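Local coordinates for hypothetical protein aq_1665 (Aquifex aeolicus, PDB 1XM7) that is of uncharacterised function but belongs to the calcineurin-like phosphoesterases and so probably acts as a hydrolase, at residues A[116-121]-A[145-150]; A[149-154]-A[171-176]. All coordinates share one frame; numbering follows the deposited sequence.

Contact 1: residues A[116-121]-A[145-150]; sequences AKDPIT and HGHVHW
Asp118 and Val148 sit where two irregular loops pass closest, their CA atoms 6.6 Å apart, one loop leading into helix 125-137 and the other leaving strand 142-145. The second carries Gly146-His147-Val148-His149, the Gly-His-x-His signature of calcineurin-like metallophosphoesterases. Val148 is the apolar centre. Its CG1 meets Pro119 CG end-on at 3.8 Å, with Ile120 CD1 more distant at 4.2 Å, while CG2 lies against the Pro119 ring at CD and touches Asp118 OD2. With CG anti to the backbone N (chi1 -168°), the Asp118 carboxylate swings in toward the signature loop. There OD2 stands at the edge of the His147 ring and in its plane, 3.7 Å from CE1, with the carboxylate turned 85° from the imidazole. OD1 serves its own loop: its anti lone pair takes Ile120 N at 2.8 Å in an Asx turn, and Thr121 N adds a weak bond. In 145-150, Gly146 O accepts both His145 ND1 (2.9 Å) and Val148 N (2.7 Å), the latter closing a gamma turn at His147, whose backbone N donates to Asp9 OD1. An alanine in place of Asp118 takes the carboxylate oxygen from beside the His147 ring edge and would probably leave Ile120 N without its acceptor and the turn free to shift. Each loop has polar bonds of its own, and what joins them is van der Waals contact at Val148 plus one carboxylate oxygen beside an imidazole edge, not bonded to it.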
ATOM      1  N   ALA A 116      -3.264  11.463   5.562  1.00 31.13           N
ATOM      2  CA  ALA A 116      -3.255  12.878   5.887  1.00 32.67           C
ATOM      3  C   ALA A 116      -3.458  12.977   7.397  1.00 34.56           C
ATOM      4  O   ALA A 116      -2.873  13.839   8.065  1.00 35.76           O
ATOM      5  CB  ALA A 116      -4.379  13.603   5.145  1.00 31.84           C
ATOM      6  N   LYS A 117      -4.277  12.077   7.933  1.00 35.35           N
ATOM      7  CA  LYS A 117      -4.564  12.055   9.360  1.00 37.55           C
ATOM      8  C   LYS A 117      -5.043  10.672   9.759  1.00 38.23           C
ATOM      9  O   LYS A 117      -5.938  10.131   9.121  1.00 37.92           O
ATOM     10  CB  LYS A 117      -5.651  13.070   9.682  1.00 39.16           C
ATOM     11  CG  LYS A 117      -5.859  13.284  11.161  1.00 43.46           C
ATOM     12  CD  LYS A 117      -6.958  14.312  11.421  1.00 46.24           C
ATOM     13  CE  LYS A 117      -6.562  15.246  12.562  1.00 47.68           C
ATOM     14  NZ  LYS A 117      -5.251  15.946  12.291  1.00 48.00           N
ATOM     15  N   ASP A 118      -4.443  10.095  10.798  1.00 40.42           N
ATOM     16  CA  ASP A 118      -4.849   8.773  11.266  1.00 42.85           C
ATOM     17  C   ASP A 118      -6.125   8.926  12.107  1.00 43.91           C
ATOM     18  O   ASP A 118      -6.124   9.532  13.191  1.00 42.70           O
ATOM     19  CB  ASP A 118      -3.741   8.122  12.094  1.00 45.46           C
ATOM     20  CG  ASP A 118      -3.994   6.645  12.346  1.00 47.64           C
ATOM     21  OD1 ASP A 118      -5.110   6.284  12.781  1.00 50.69           O
ATOM     22  OD2 ASP A 118      -3.071   5.838  12.114  1.00 49.04           O
ATOM     23  N   PRO A 119      -7.232   8.353  11.614  1.00 45.55           N
ATOM     24  CA  PRO A 119      -8.538   8.408  12.267  1.00 46.83           C
ATOM     25  C   PRO A 119      -8.568   7.764  13.626  1.00 48.07           C
ATOM     26  O   PRO A 119      -9.588   7.811  14.304  1.00 49.54           O
ATOM     27  CB  PRO A 119      -9.444   7.693  11.272  1.00 46.96           C
ATOM     28  CG  PRO A 119      -8.551   6.628  10.753  1.00 46.15           C
ATOM     29  CD  PRO A 119      -7.256   7.380  10.506  1.00 46.34           C
ATOM     30  N   ILE A 120      -7.458   7.161  14.031  1.00 49.08           N
ATOM     31  CA  ILE A 120      -7.411   6.495  15.327  1.00 50.46           C
ATOM     32  C   ILE A 120      -6.266   7.038  16.159  1.00 51.11           C
ATOM     33  O   ILE A 120      -6.472   7.832  17.075  1.00 53.51           O
ATOM     34  CB  ILE A 120      -7.232   4.966  15.160  1.00 50.88           C
ATOM     35  CG1 ILE A 120      -8.376   4.394  14.312  1.00 51.02           C
ATOM     36  CG2 ILE A 120      -7.201   4.296  16.525  1.00 49.47           C
ATOM     37  CD1 ILE A 120      -8.024   3.075  13.580  1.00 54.19           C
ATOM     38  N   THR A 121      -5.057   6.612  15.827  1.00 51.10           N
ATOM     39  CA  THR A 121      -3.881   7.055  16.544  1.00 51.00           C
ATOM     40  C   THR A 121      -2.834   7.632  15.615  1.00 51.20           C
ATOM     41  O   THR A 121      -2.316   6.939  14.737  1.00 52.27           O
ATOM     42  CB  THR A 121      -3.263   5.905  17.331  1.00 50.97           C
ATOM     43  OG1 THR A 121      -4.111   5.595  18.444  1.00 50.38           O
ATOM     44  CG2 THR A 121      -1.866   6.281  17.824  1.00 51.38           C
ATOM     45  N   HIS A 145      -3.031   5.785   0.050  1.00 25.63           N
ATOM     46  CA  HIS A 145      -2.096   5.456   1.121  1.00 25.78           C
ATOM     47  C   HIS A 145      -2.434   4.133   1.788  1.00 25.08           C
ATOM     48  O   HIS A 145      -3.298   3.395   1.331  1.00 25.42           O
ATOM     49  CB  HIS A 145      -2.124   6.558   2.176  1.00 24.98           C
ATOM     50  CG  HIS A 145      -3.428   6.646   2.896  1.00 24.69           C
ATOM     51  ND1 HIS A 145      -3.860   5.670   3.766  1.00 25.17           N
ATOM     52  CD2 HIS A 145      -4.434   7.550   2.814  1.00 27.04           C
ATOM     53  CE1 HIS A 145      -5.077   5.965   4.187  1.00 26.52           C
ATOM     54  NE2 HIS A 145      -5.449   7.100   3.623  1.00 27.67           N
ATOM     55  N   GLY A 146      -1.724   3.843   2.868  1.00 26.43           N
ATOM     56  CA  GLY A 146      -1.965   2.636   3.633  1.00 29.01           C
ATOM     57  C   GLY A 146      -1.854   2.995   5.108  1.00 30.59           C
ATOM     58  O   GLY A 146      -2.522   3.914   5.592  1.00 32.31           O
ATOM     59  N   HIS A 147      -1.024   2.255   5.828  1.00 30.88           N
ATOM     60  CA  HIS A 147      -0.776   2.521   7.233  1.00 31.12           C
ATOM     61  C   HIS A 147      -1.922   2.334   8.238  1.00 32.46           C
ATOM     62  O   HIS A 147      -1.699   1.761   9.303  1.00 33.09           O
ATOM     63  CB  HIS A 147      -0.196   3.931   7.369  1.00 29.49           C
ATOM     64  CG  HIS A 147       0.312   4.242   8.741  1.00 30.86           C
ATOM     65  ND1 HIS A 147      -0.468   4.843   9.705  1.00 29.23           N
ATOM     66  CD2 HIS A 147       1.516   4.010   9.318  1.00 29.43           C
ATOM     67  CE1 HIS A 147       0.233   4.970  10.817  1.00 30.19           C
ATOM     68  NE2 HIS A 147       1.441   4.472  10.608  1.00 32.26           N
ATOM     69  N   VAL A 148      -3.128   2.811   7.934  1.00 33.53           N
ATOM     70  CA  VAL A 148      -4.246   2.663   8.880  1.00 34.32           C
ATOM     71  C   VAL A 148      -4.953   1.312   8.774  1.00 35.42           C
ATOM     72  O   VAL A 148      -5.609   1.017   7.774  1.00 36.19           O
ATOM     73  CB  VAL A 148      -5.298   3.770   8.699  1.00 32.99           C
ATOM     74  CG1 VAL A 148      -6.316   3.692   9.832  1.00 33.46           C
ATOM     75  CG2 VAL A 148      -4.618   5.136   8.675  1.00 32.58           C
ATOM     76  N   HIS A 149      -4.834   0.503   9.820  1.00 36.45           N
ATOM     77  CA  HIS A 149      -5.435  -0.824   9.831  1.00 36.72           C
ATOM     78  C   HIS A 149      -6.927  -0.846  10.067  1.00 37.93           C
ATOM     79  O   HIS A 149      -7.543   0.150  10.436  1.00 36.91           O
ATOM     80  CB  HIS A 149      -4.764  -1.713  10.878  1.00 33.73           C
ATOM     81  CG  HIS A 149      -3.282  -1.833  10.704  1.00 34.07           C
ATOM     82  ND1 HIS A 149      -2.692  -2.067   9.479  1.00 33.31           N
ATOM     83  CD2 HIS A 149      -2.267  -1.746  11.597  1.00 33.19           C
ATOM     84  CE1 HIS A 149      -1.381  -2.115   9.626  1.00 33.10           C
ATOM     85  NE2 HIS A 149      -1.097  -1.923  10.902  1.00 31.80           N
ATOM     86  N   TRP A 150      -7.495  -2.021   9.849  1.00 41.27           N
ATOM     87  CA  TRP A 150      -8.910  -2.229  10.031  1.00 44.34           C
ATOM     88  C   TRP A 150      -9.280  -2.031  11.493  1.00 46.40           C
ATOM     89  O   TRP A 150      -8.516  -2.381  12.390  1.00 46.01           O
ATOM     90  CB  TRP A 150      -9.279  -3.652   9.601  1.00 45.43           C
ATOM     91  CG  TRP A 150     -10.729  -3.979   9.805  1.00 48.04           C
ATOM     92  CD1 TRP A 150     -11.749  -3.821   8.899  1.00 48.86           C
ATOM     93  CD2 TRP A 150     -11.344  -4.418  11.026  1.00 49.30           C
ATOM     94  NE1 TRP A 150     -12.957  -4.127   9.488  1.00 49.80           N
ATOM     95  CE2 TRP A 150     -12.736  -4.495  10.792  1.00 49.85           C
ATOM     96  CE3 TRP A 150     -10.853  -4.743  12.301  1.00 50.49           C
ATOM     97  CZ2 TRP A 150     -13.644  -4.885  11.787  1.00 49.59           C
ATOM     98  CZ3 TRP A 150     -11.756  -5.128  13.289  1.00 50.66           C
ATOM     99  CH2 TRP A 150     -13.136  -5.195  13.026  1.00 50.03           C
TER

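Contact 2: residues A[149-154]-A[171-176]; sequences HWNREG and VEWNDY
Trp150 and Glu172 have CA atoms 5.4 Å apart where the chain from the last histidine of the Gly-His-x-His motif of this metallophosphoesterase fold onward meets the 3-10 turn 171-173. Polar contact centres on Glu172. Its side chain, extended beyond CG, brings OE2 to accept a hydrogen bond from Trp150 N at 3.0 Å; the N-H approaches on the anti side, 22° out of the carboxylate plane. The other oxygen, OE1, forms a salt bridge with Arg25, so the two carboxylate oxygens have different partners. His149 CB packs 3.3 Å from OE2, while its ND1 turns to Asn170. Aromatic contact centres on Trp173: Trp150 CA sits over one face of its six-membered ring, a CH-pi contact 3.8 Å from the centroid. The Trp150 indole, its CG anti to the backbone N (chi1 178°), leans against the same ring with the planes at 43°, CD1 coming within 3.7 Å of Trp173 CZ3. Farther along, Gly154 O rests near Trp173 CH2. Water 1 completes the grip on the Trp150 peptide groups, donating to both Trp150 O and Glu172 OE2 at 2.7 Å each.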
ATOM      1  N   HIS A 149      -4.834   0.503   9.820  1.00 36.45           N
ATOM      2  CA  HIS A 149      -5.435  -0.824   9.831  1.00 36.72           C
ATOM      3  C   HIS A 149      -6.927  -0.846  10.067  1.00 37.93           C
ATOM      4  O   HIS A 149      -7.543   0.150  10.436  1.00 36.91           O
ATOM      5  CB  HIS A 149      -4.764  -1.713  10.878  1.00 33.73           C
ATOM      6  CG  HIS A 149      -3.282  -1.833  10.704  1.00 34.07           C
ATOM      7  ND1 HIS A 149      -2.692  -2.067   9.479  1.00 33.31           N
ATOM      8  CD2 HIS A 149      -2.267  -1.746  11.597  1.00 33.19           C
ATOM      9  CE1 HIS A 149      -1.381  -2.115   9.626  1.00 33.10           C
ATOM     10  NE2 HIS A 149      -1.097  -1.923  10.902  1.00 31.80           N
ATOM     11  N   TRP A 150      -7.495  -2.021   9.849  1.00 41.27           N
ATOM     12  CA  TRP A 150      -8.910  -2.229  10.031  1.00 44.34           C
ATOM     13  C   TRP A 150      -9.280  -2.031  11.493  1.00 46.40           C
ATOM     14  O   TRP A 150      -8.516  -2.381  12.390  1.00 46.01           O
ATOM     15  CB  TRP A 150      -9.279  -3.652   9.601  1.00 45.43           C
ATOM     16  CG  TRP A 150     -10.729  -3.979   9.805  1.00 48.04           C
ATOM     17  CD1 TRP A 150     -11.749  -3.821   8.899  1.00 48.86           C
ATOM     18  CD2 TRP A 150     -11.344  -4.418  11.026  1.00 49.30           C
ATOM     19  NE1 TRP A 150     -12.957  -4.127   9.488  1.00 49.80           N
ATOM     20  CE2 TRP A 150     -12.736  -4.495  10.792  1.00 49.85           C
ATOM     21  CE3 TRP A 150     -10.853  -4.743  12.301  1.00 50.49           C
ATOM     22  CZ2 TRP A 150     -13.644  -4.885  11.787  1.00 49.59           C
ATOM     23  CZ3 TRP A 150     -11.756  -5.128  13.289  1.00 50.66           C
ATOM     24  CH2 TRP A 150     -13.136  -5.195  13.026  1.00 50.03           C
ATOM     25  N   ASN A 151     -10.451  -1.451  11.721  1.00 49.11           N
ATOM     26  CA  ASN A 151     -10.978  -1.245  13.063  1.00 51.34           C
ATOM     27  C   ASN A 151     -12.463  -1.494  12.899  1.00 54.32           C
ATOM     28  O   ASN A 151     -12.985  -1.425  11.787  1.00 52.97           O
ATOM     29  CB  ASN A 151     -10.699   0.176  13.570  1.00 49.32           C
ATOM     30  CG  ASN A 151     -11.272   1.247  12.671  1.00 48.52           C
ATOM     31  OD1 ASN A 151     -10.581   2.198  12.294  1.00 45.42           O
ATOM     32  ND2 ASN A 151     -12.545   1.107  12.328  1.00 47.85           N
ATOM     33  N   ARG A 152     -13.141  -1.789  13.998  1.00 59.64           N
ATOM     34  CA  ARG A 152     -14.567  -2.088  13.948  1.00 63.95           C
ATOM     35  C   ARG A 152     -15.506  -0.919  13.629  1.00 65.66           C
ATOM     36  O   ARG A 152     -16.721  -1.077  13.718  1.00 65.46           O
ATOM     37  CB  ARG A 152     -14.998  -2.752  15.261  1.00 66.10           C
ATOM     38  CG  ARG A 152     -13.831  -3.157  16.156  1.00 70.08           C
ATOM     39  CD  ARG A 152     -13.257  -1.933  16.860  1.00 73.43           C
ATOM     40  NE  ARG A 152     -12.016  -2.202  17.586  1.00 74.90           N
ATOM     41  CZ  ARG A 152     -11.576  -1.465  18.608  1.00 74.53           C
ATOM     42  NH1 ARG A 152     -12.281  -0.415  19.029  1.00 74.64           N
ATOM     43  NH2 ARG A 152     -10.428  -1.773  19.212  1.00 73.90           N
ATOM     44  N   GLU A 153     -14.962   0.239  13.250  1.00 67.62           N
ATOM     45  CA  GLU A 153     -15.803   1.396  12.924  1.00 69.16           C
ATOM     46  C   GLU A 153     -15.613   1.990  11.521  1.00 68.18           C
ATOM     47  O   GLU A 153     -16.529   1.951  10.710  1.00 66.92           O
ATOM     48  CB  GLU A 153     -15.620   2.508  13.957  1.00 71.50           C
ATOM     49  CG  GLU A 153     -14.510   2.272  14.962  1.00 74.14           C
ATOM     50  CD  GLU A 153     -14.855   1.194  15.969  1.00 75.06           C
ATOM     51  OE1 GLU A 153     -14.044   0.951  16.891  1.00 74.49           O
ATOM     52  OE2 GLU A 153     -15.943   0.591  15.840  1.00 76.40           O
ATOM     53  N   GLY A 154     -14.442   2.554  11.238  1.00 68.19           N
ATOM     54  CA  GLY A 154     -14.210   3.147   9.927  1.00 66.94           C
ATOM     55  C   GLY A 154     -13.070   4.153   9.929  1.00 66.95           C
ATOM     56  O   GLY A 154     -12.293   4.215   8.941  1.00 68.13           O
ATOM     57  N   VAL A 171      -4.390  -3.880   2.905  1.00 31.17           N
ATOM     58  CA  VAL A 171      -5.082  -5.146   2.674  1.00 31.58           C
ATOM     59  C   VAL A 171      -6.258  -5.378   3.610  1.00 32.00           C
ATOM     60  O   VAL A 171      -7.312  -5.830   3.179  1.00 33.32           O
ATOM     61  CB  VAL A 171      -4.119  -6.347   2.801  1.00 30.82           C
ATOM     62  CG1 VAL A 171      -3.129  -6.337   1.657  1.00 29.54           C
ATOM     63  CG2 VAL A 171      -3.390  -6.297   4.135  1.00 30.17           C
ATOM     64  N   GLU A 172      -6.078  -5.058   4.886  1.00 32.18           N
ATOM     65  CA  GLU A 172      -7.126  -5.254   5.884  1.00 32.40           C
ATOM     66  C   GLU A 172      -8.452  -4.551   5.577  1.00 33.13           C
ATOM     67  O   GLU A 172      -9.497  -4.929   6.108  1.00 32.71           O
ATOM     68  CB  GLU A 172      -6.633  -4.814   7.265  1.00 32.31           C
ATOM     69  CG  GLU A 172      -5.479  -5.630   7.806  1.00 33.33           C
ATOM     70  CD  GLU A 172      -5.220  -5.355   9.272  1.00 33.18           C
ATOM     71  OE1 GLU A 172      -4.257  -5.910   9.823  1.00 33.66           O
ATOM     72  OE2 GLU A 172      -5.983  -4.584   9.882  1.00 34.94           O
ATOM     73  N   TRP A 173      -8.416  -3.531   4.729  1.00 33.81           N
ATOM     74  CA  TRP A 173      -9.636  -2.809   4.392  1.00 35.52           C
ATOM     75  C   TRP A 173     -10.241  -3.255   3.082  1.00 36.13           C
ATOM     76  O   TRP A 173     -11.412  -2.983   2.817  1.00 37.82           O
ATOM     77  CB  TRP A 173      -9.374  -1.309   4.295  1.00 35.78           C
ATOM     78  CG  TRP A 173      -9.188  -0.639   5.608  1.00 37.04           C
ATOM     79  CD1 TRP A 173      -8.031  -0.114   6.102  1.00 35.73           C
ATOM     80  CD2 TRP A 173     -10.197  -0.398   6.599  1.00 37.14           C
ATOM     81  NE1 TRP A 173      -8.255   0.441   7.338  1.00 36.48           N
ATOM     82  CE2 TRP A 173      -9.576   0.282   7.669  1.00 36.44           C
ATOM     83  CE3 TRP A 173     -11.565  -0.692   6.687  1.00 35.71           C
ATOM     84  CZ2 TRP A 173     -10.278   0.677   8.818  1.00 36.29           C
ATOM     85  CZ3 TRP A 173     -12.261  -0.301   7.827  1.00 36.23           C
ATOM     86  CH2 TRP A 173     -11.614   0.377   8.877  1.00 36.32           C
ATOM     87  N   ASN A 174      -9.454  -3.934   2.256  1.00 36.17           N
ATOM     88  CA  ASN A 174      -9.956  -4.360   0.959  1.00 36.17           C
ATOM     89  C   ASN A 174      -9.997  -5.864   0.764  1.00 36.21           C
ATOM     90  O   ASN A 174      -9.884  -6.352  -0.353  1.00 36.88           O
ATOM     91  CB  ASN A 174      -9.136  -3.701  -0.152  1.00 34.20           C
ATOM     92  CG  ASN A 174      -8.810  -2.252   0.158  1.00 34.52           C
ATOM     93  OD1 ASN A 174      -7.725  -1.940   0.641  1.00 36.29           O
ATOM     94  ND2 ASN A 174      -9.760  -1.364  -0.092  1.00 33.69           N
ATOM     95  N   ASP A 175     -10.172  -6.590   1.862  1.00 37.56           N
ATOM     96  CA  ASP A 175     -10.262  -8.045   1.820  1.00 39.27           C
ATOM     97  C   ASP A 175      -9.045  -8.662   1.119  1.00 39.22           C
ATOM     98  O   ASP A 175      -9.170  -9.565   0.291  1.00 39.28           O
ATOM     99  CB  ASP A 175     -11.578  -8.457   1.125  1.00 41.01           C
ATOM    100  CG  ASP A 175     -12.025  -9.880   1.487  1.00 45.63           C
ATOM    101  OD1 ASP A 175     -11.854 -10.288   2.662  1.00 49.03           O
ATOM    102  OD2 ASP A 175     -12.565 -10.590   0.603  1.00 47.53           O
ATOM    103  N   TYR A 176      -7.865  -8.151   1.462  1.00 38.59           N
ATOM    104  CA  TYR A 176      -6.599  -8.630   0.911  1.00 36.22           C
ATOM    105  C   TYR A 176      -6.530  -8.691  -0.613  1.00 35.33           C
ATOM    106  O   TYR A 176      -6.031  -9.657  -1.185  1.00 33.81           O
ATOM    107  CB  TYR A 176      -6.260  -9.997   1.523  1.00 35.75           C
ATOM    108  CG  TYR A 176      -6.243  -9.955   3.036  1.00 34.52           C
ATOM    109  CD1 TYR A 176      -7.431  -9.930   3.764  1.00 33.50           C
ATOM    110  CD2 TYR A 176      -5.042  -9.839   3.737  1.00 34.50           C
ATOM    111  CE1 TYR A 176      -7.419  -9.783   5.147  1.00 35.71           C
ATOM    112  CE2 TYR A 176      -5.021  -9.688   5.122  1.00 34.67           C
ATOM    113  CZ  TYR A 176      -6.211  -9.659   5.817  1.00 35.91           C
ATOM    114  OH  TYR A 176      -6.195  -9.495   7.182  1.00 38.15           O
TER
HETATM  115  O   HOH W   1      -6.720  -4.371  12.499  1.00 36.16           O

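Contacts 1 and 2 have centres about 10 Å apart and share His149 and Trp150, where 145-150 runs on into 149-154. Loop 116-121 packs on the signature at Val148, and turn 171-173 packs on its last histidine and the residues that follow. A probable hydrogen bond from Trp173 NE1 to Val148 O, 2.7 Å long, ties the indole of contact 2 to the backbone of the residue at the middle of contact 1. In relatives the histidines of this signature bind the catalytic metals; here His147 and His149 are consistent with such a role, with Asp9 and His113 close to His147. Segments 116-121 and 171-173 thus pack on the probable active-site loop from different sides.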